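Local coordinates for ABC sugar transporter, periplasmic sugar binding protein (Legionella pneumophila subsp. pneumophila, PDB 3ROT) that probably binds a sugar in the periplasm as the solute-binding component of an ABC transporter for carbohydrate uptake, at residues Ala130-Leu134 against Tyr182-Glu188; Val175-Lys180 against Pro202-Met206. All blocks are in the same frame, centred on the assembly; numbering follows the deposited sequence.

Interaction 1 (Ala130-Leu134 against Tyr182-Glu188)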
loop_
_atom_site.group_PDB
_atom_site.type_symbol
_atom_site.label_atom_id
_atom_site.label_comp_id
_atom_site.label_asym_id
_atom_site.label_seq_id
_atom_site.Cartn_x
_atom_site.Cartn_y
_atom_site.Cartn_z
ATOM N N ALA A 130 -25.830 2.655 -17.629
ATOM C CA ALA A 130 -25.784 3.156 -16.253
ATOM C C ALA A 130 -27.147 3.184 -15.544
ATOM O O ALA A 130 -28.103 3.789 -16.036
ATOM C CB ALA A 130 -25.162 4.558 -16.235
ATOM N N LYS A 131 -27.213 2.537 -14.380
ATOM C CA LYS A 131 -28.431 2.464 -13.573
ATOM C C LYS A 131 -28.231 3.124 -12.211
ATOM O O LYS A 131 -29.036 3.950 -11.783
ATOM C CB LYS A 131 -28.831 1.003 -13.331
ATOM C CG LYS A 131 -29.133 0.194 -14.577
ATOM C CD LYS A 131 -30.457 0.607 -15.213
ATOM C CE LYS A 131 -30.790 -0.282 -16.411
ATOM N NZ LYS A 131 -30.900 -1.720 -16.027
ATOM N N ARG A 132 -27.150 2.740 -11.537
ATOM C CA ARG A 132 -26.841 3.252 -10.215
ATOM C C ARG A 132 -25.322 3.270 -9.997
ATOM O O ARG A 132 -24.637 2.277 -10.261
ATOM C CB ARG A 132 -27.502 2.356 -9.169
ATOM C CG ARG A 132 -27.415 2.859 -7.741
ATOM C CD ARG A 132 -27.912 1.793 -6.766
ATOM N NE ARG A 132 -28.247 2.355 -5.459
ATOM C CZ ARG A 132 -29.350 3.055 -5.206
ATOM N NH1 ARG A 132 -30.238 3.281 -6.167
ATOM N NH2 ARG A 132 -29.564 3.536 -3.990
ATOM N N ALA A 133 -24.811 4.399 -9.514
ATOM C CA ALA A 133 -23.379 4.558 -9.271
ATOM C C ALA A 133 -23.044 4.671 -7.799
ATOM O O ALA A 133 -23.819 5.210 -7.007
ATOM C CB ALA A 133 -22.850 5.786 -9.995
ATOM N N LEU A 134 -21.866 4.173 -7.446
ATOM C CA LEU A 134 -21.386 4.224 -6.077
ATOM C C LEU A 134 -20.056 4.975 -6.088
ATOM O O LEU A 134 -19.175 4.660 -6.887
ATOM C CB LEU A 134 -21.200 2.805 -5.546
ATOM C CG LEU A 134 -20.693 2.610 -4.120
ATOM C CD1 LEU A 134 -21.736 3.099 -3.118
ATOM C CD2 LEU A 134 -20.377 1.119 -3.902
ATOM N N TYR A 182 -22.847 -2.970 0.486
ATOM C CA TYR A 182 -23.659 -2.100 -0.351
ATOM C C TYR A 182 -24.264 -2.847 -1.536
ATOM O O TYR A 182 -25.442 -2.673 -1.852
ATOM C CB TYR A 182 -22.830 -0.923 -0.868
ATOM C CG TYR A 182 -23.670 0.148 -1.529
ATOM C CD1 TYR A 182 -24.233 1.181 -0.779
ATOM C CD2 TYR A 182 -23.943 0.102 -2.895
ATOM C CE1 TYR A 182 -25.046 2.141 -1.372
ATOM C CE2 TYR A 182 -24.757 1.055 -3.497
ATOM C CZ TYR A 182 -25.306 2.072 -2.730
ATOM O OH TYR A 182 -26.120 3.014 -3.319
ATOM N N PHE A 183 -23.463 -3.670 -2.207
ATOM C CA PHE A 183 -23.981 -4.417 -3.344
ATOM C C PHE A 183 -25.040 -5.446 -2.939
ATOM O O PHE A 183 -25.935 -5.768 -3.728
ATOM C CB PHE A 183 -22.842 -5.091 -4.111
ATOM C CG PHE A 183 -22.221 -4.202 -5.153
ATOM C CD1 PHE A 183 -21.484 -3.079 -4.785
ATOM C CD2 PHE A 183 -22.419 -4.456 -6.503
ATOM C CE1 PHE A 183 -20.956 -2.220 -5.751
ATOM C CE2 PHE A 183 -21.900 -3.611 -7.472
ATOM C CZ PHE A 183 -21.165 -2.487 -7.095
ATOM N N LYS A 184 -24.940 -5.954 -1.713
ATOM C CA LYS A 184 -25.908 -6.927 -1.215
ATOM C C LYS A 184 -27.254 -6.225 -1.099
ATOM O O LYS A 184 -28.303 -6.845 -1.246
ATOM C CB LYS A 184 -25.485 -7.462 0.156
ATOM C CG LYS A 184 -24.156 -8.205 0.156
ATOM C CD LYS A 184 -23.619 -8.390 1.574
ATOM C CE LYS A 184 -22.138 -8.767 1.568
ATOM N NZ LYS A 184 -21.532 -8.737 2.938
ATOM N N ILE A 185 -27.210 -4.921 -0.844
ATOM C CA ILE A 185 -28.421 -4.129 -0.707
ATOM C C ILE A 185 -28.853 -3.516 -2.037
ATOM O O ILE A 185 -30.051 -3.378 -2.301
ATOM C CB ILE A 185 -28.228 -3.013 0.338
ATOM C CG1 ILE A 185 -27.862 -3.634 1.689
ATOM C CG2 ILE A 185 -29.504 -2.198 0.476
ATOM C CD1 ILE A 185 -27.559 -2.625 2.777
ATOM N N HIS A 186 -27.883 -3.146 -2.870
ATOM C CA HIS A 186 -28.187 -2.562 -4.175
ATOM C C HIS A 186 -27.438 -3.289 -5.283
ATOM O O HIS A 186 -26.498 -2.750 -5.870
ATOM C CB HIS A 186 -27.825 -1.072 -4.203
ATOM C CG HIS A 186 -28.549 -0.256 -3.178
ATOM N ND1 HIS A 186 -28.098 -0.114 -1.883
ATOM C CD2 HIS A 186 -29.719 0.424 -3.245
ATOM C CE1 HIS A 186 -28.958 0.618 -1.196
ATOM N NE2 HIS A 186 -29.950 0.956 -1.999
ATOM N N PRO A 187 -27.855 -4.526 -5.590
ATOM C CA PRO A 187 -27.215 -5.329 -6.635
ATOM C C PRO A 187 -27.229 -4.701 -8.021
ATOM O O PRO A 187 -26.369 -5.007 -8.841
ATOM C CB PRO A 187 -27.981 -6.652 -6.579
ATOM C CG PRO A 187 -29.327 -6.250 -6.068
ATOM C CD PRO A 187 -28.980 -5.260 -4.986
ATOM N N GLU A 188 -28.195 -3.823 -8.279
ATOM C CA GLU A 188 -28.292 -3.167 -9.583
ATOM C C GLU A 188 -27.155 -2.159 -9.813
ATOM O O GLU A 188 -26.944 -1.706 -10.939
ATOM C CB GLU A 188 -29.647 -2.455 -9.740
ATOM C CG GLU A 188 -29.837 -1.230 -8.852
ATOM C CD GLU A 188 -30.252 -1.575 -7.432
ATOM O OE1 GLU A 188 -30.009 -2.718 -6.992
ATOM O OE2 GLU A 188 -30.817 -0.692 -6.749
#
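Arg132 meets Tyr182 through the one hydrogen bond that joins Ala130-Leu134 to Tyr182-Glu188: NE of Arg132 donates to OH of Tyr182 over 3.1 Å, with an N-H...O angle of 149°. The hydroxyl is tilted 20° from the guanidinium plane. CG of Arg132 stands anti to the backbone N (chi1 -173°) and the chain runs extended to NE, which carries the charged group from the strand to the end of the helix. There CD2 of His186 lies over one face of the guanidinium, 3.2 Å from NH2 of Arg132, and the two planes are nearly parallel but offset. Glu188 adds opposite charge without a salt bridge, its OE2 lying 4.1 Å from NH1 of Arg132 and well out of the guanidinium plane.

Deeper in, packing takes over. CD1 of Leu134 sits over the centre of the Tyr182 ring, 3.5 Å from the centroid, in a CH-pi contact, while His186 ND1 approaches the opposite face near the rim. The other methyl, Leu134 CD2, reaches the edge of the Phe183 ring at CE1, 3.9 Å away. Tyrosine suits this boundary because its ring packs with leucine while its hydroxyl serves the arginine. The contact sets the end of helix 172-185 against the start of strand 132-137, which pairs with strands 162-167 and 191-194 in the parallel sheet.

Interaction 2 (Val175-Lys180 against Pro202-Met206)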
loop_
_atom_site.group_PDB
_atom_site.type_symbol
_atom_site.label_atom_id
_atom_site.label_comp_id
_atom_site.label_asym_id
_atom_site.label_seq_id
_atom_site.Cartn_x
_atom_site.Cartn_y
_atom_site.Cartn_z
ATOM N N VAL A 175 -12.593 -1.517 3.178
ATOM C CA VAL A 175 -13.099 -1.065 1.881
ATOM C C VAL A 175 -13.889 -2.200 1.224
ATOM O O VAL A 175 -14.999 -1.998 0.722
ATOM C CB VAL A 175 -11.949 -0.645 0.933
ATOM C CG1 VAL A 175 -12.507 -0.291 -0.428
ATOM C CG2 VAL A 175 -11.184 0.543 1.522
ATOM N N GLN A 176 -13.316 -3.396 1.227
ATOM C CA GLN A 176 -13.987 -4.546 0.632
ATOM C C GLN A 176 -15.299 -4.862 1.356
ATOM O O GLN A 176 -16.337 -5.074 0.728
ATOM C CB GLN A 176 -13.074 -5.764 0.674
ATOM C CG GLN A 176 -11.769 -5.581 -0.073
ATOM C CD GLN A 176 -10.936 -6.843 -0.075
ATOM O OE1 GLN A 176 -10.913 -7.575 0.908
ATOM N NE2 GLN A 176 -10.238 -7.099 -1.177
ATOM N N SER A 177 -15.244 -4.873 2.682
ATOM C CA SER A 177 -16.417 -5.160 3.497
ATOM C C SER A 177 -17.578 -4.238 3.180
ATOM O O SER A 177 -18.671 -4.693 2.831
ATOM C CB SER A 177 -16.063 -5.040 4.975
ATOM O OG SER A 177 -15.111 -6.022 5.334
ATOM N N ARG A 178 -17.320 -2.941 3.287
ATOM C CA ARG A 178 -18.321 -1.921 3.041
ATOM C C ARG A 178 -18.869 -1.930 1.618
ATOM O O ARG A 178 -20.045 -1.636 1.405
ATOM C CB ARG A 178 -17.744 -0.551 3.406
ATOM C CG ARG A 178 -17.255 -0.480 4.861
ATOM C CD ARG A 178 -16.661 0.878 5.216
ATOM N NE ARG A 178 -16.171 0.918 6.597
ATOM C CZ ARG A 178 -15.532 1.950 7.145
ATOM N NH1 ARG A 178 -15.293 3.049 6.443
ATOM N NH2 ARG A 178 -15.127 1.883 8.404
ATOM N N VAL A 179 -18.030 -2.275 0.647
ATOM C CA VAL A 179 -18.470 -2.336 -0.743
ATOM C C VAL A 179 -19.395 -3.528 -0.945
ATOM O O VAL A 179 -20.449 -3.409 -1.565
ATOM C CB VAL A 179 -17.275 -2.460 -1.702
ATOM C CG1 VAL A 179 -17.765 -2.676 -3.130
ATOM C CG2 VAL A 179 -16.427 -1.205 -1.625
ATOM N N LYS A 180 -18.997 -4.676 -0.416
ATOM C CA LYS A 180 -19.806 -5.884 -0.541
ATOM C C LYS A 180 -21.164 -5.693 0.123
ATOM O O LYS A 180 -22.181 -6.103 -0.423
ATOM C CB LYS A 180 -19.068 -7.068 0.076
ATOM C CG LYS A 180 -17.800 -7.408 -0.682
ATOM C CD LYS A 180 -16.895 -8.364 0.070
ATOM C CE LYS A 180 -17.493 -9.750 0.173
ATOM N NZ LYS A 180 -16.503 -10.682 0.771
ATOM N N PRO A 202 -8.003 -2.340 -3.131
ATOM C CA PRO A 202 -8.770 -3.420 -2.502
ATOM C C PRO A 202 -9.968 -3.854 -3.350
ATOM O O PRO A 202 -10.345 -5.024 -3.345
ATOM C CB PRO A 202 -9.155 -2.833 -1.142
ATOM C CG PRO A 202 -9.125 -1.376 -1.362
ATOM C CD PRO A 202 -7.926 -1.170 -2.240
ATOM N N LEU A 203 -10.555 -2.916 -4.090
ATOM C CA LEU A 203 -11.672 -3.259 -4.964
ATOM C C LEU A 203 -11.145 -4.128 -6.119
ATOM O O LEU A 203 -11.749 -5.146 -6.477
ATOM C CB LEU A 203 -12.332 -2.000 -5.521
ATOM C CG LEU A 203 -13.326 -2.225 -6.668
ATOM C CD1 LEU A 203 -14.424 -3.177 -6.220
ATOM C CD2 LEU A 203 -13.914 -0.884 -7.124
ATOM N N GLY A 204 -10.006 -3.734 -6.685
ATOM C CA GLY A 204 -9.426 -4.493 -7.785
ATOM C C GLY A 204 -9.086 -5.943 -7.455
ATOM O O GLY A 204 -9.074 -6.813 -8.332
ATOM N N GLN A 205 -8.791 -6.215 -6.192
ATOM C CA GLN A 205 -8.458 -7.574 -5.802
ATOM C C GLN A 205 -9.693 -8.460 -5.939
ATOM O O GLN A 205 -9.590 -9.615 -6.342
ATOM C CB GLN A 205 -7.923 -7.599 -4.374
ATOM C CG GLN A 205 -7.339 -8.933 -3.971
ATOM C CD GLN A 205 -6.692 -8.884 -2.607
ATOM O OE1 GLN A 205 -7.318 -8.472 -1.624
ATOM N NE2 GLN A 205 -5.434 -9.305 -2.534
HETATM N N MSE A 206 -10.863 -7.910 -5.623
HETATM C CA MSE A 206 -12.112 -8.665 -5.738
HETATM C C MSE A 206 -12.496 -8.856 -7.209
HETATM O O MSE A 206 -13.027 -9.906 -7.591
HETATM C CB MSE A 206 -13.247 -7.944 -4.999
HETATM C CG MSE A 206 -12.942 -7.650 -3.549
HETATM SE SE MSE A 206 -14.546 -7.258 -2.497
HETATM C CE MSE A 206 -15.003 -5.566 -3.282
#
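Met206, a selenomethionine, Gln176 and Pro202 have the most surface buried in this helix-helix contact, in an alpha/beta domain of the periplasmic binding protein fold. The helix segments Val175-Lys180 and Pro202-Met206 cross at -64°, their axes approaching to 9.6 Å. The flexible, unbranched chain of Met206 suits a place between the helices where it can bend to meet several neighbours: SE lies 3.7 Å from CD of Lys180, and a bend at its last torsion turns CE toward Val179, whose CG1 is 4.0 Å away. Its CG also packs against the amide end of Gln176, as the two side chains lie alongside each other, running opposite ways.

Pro202 supplies a compact apolar ring, and its CG rests 3.7 Å from CG1 of Val175. Gln176, extended beyond CG, is long enough to cross to the other helix and has an amide that can bond there. Its partner Gln205 is also held by the second subunit, where Thr19 bonds its OE1 and the carbonyl of Pro16 accepts from its NE2, so the contact borders the subunit interface. Phe215 and Tyr213 of the same chain pack against Met206. NE2 of Gln176 makes two hydrogen bonds: a bent one (138°) to a lone pair of Gln205 OE1 at 3.3 Å, and a nearly straight one (172°) to Pro202 O at 3.0 Å, with this carbonyl oxygen in the plane of the Gln176 amide.

Interactions 1 and 2 lie about 14 Å apart, centre to centre, in the same alpha/beta domain, and share helix 172-185. Its Val175-Lys180 part packs on helix 197-208 in interaction 2, and its end, with the residues that follow, meets strand 132-137 in interaction 1. Along the chain the segments alternate: 130-134, 175-180, 182-188, then 202-206. Strand 191-194 follows the shared helix and lies next to strand 132-137 in the parallel five-stranded sheet. One helix is thus tied to both the sheet and a neighbouring helix. Interaction 2 also borders the second subunit, whereas no other chain of the assembly touches the segments of interaction 1.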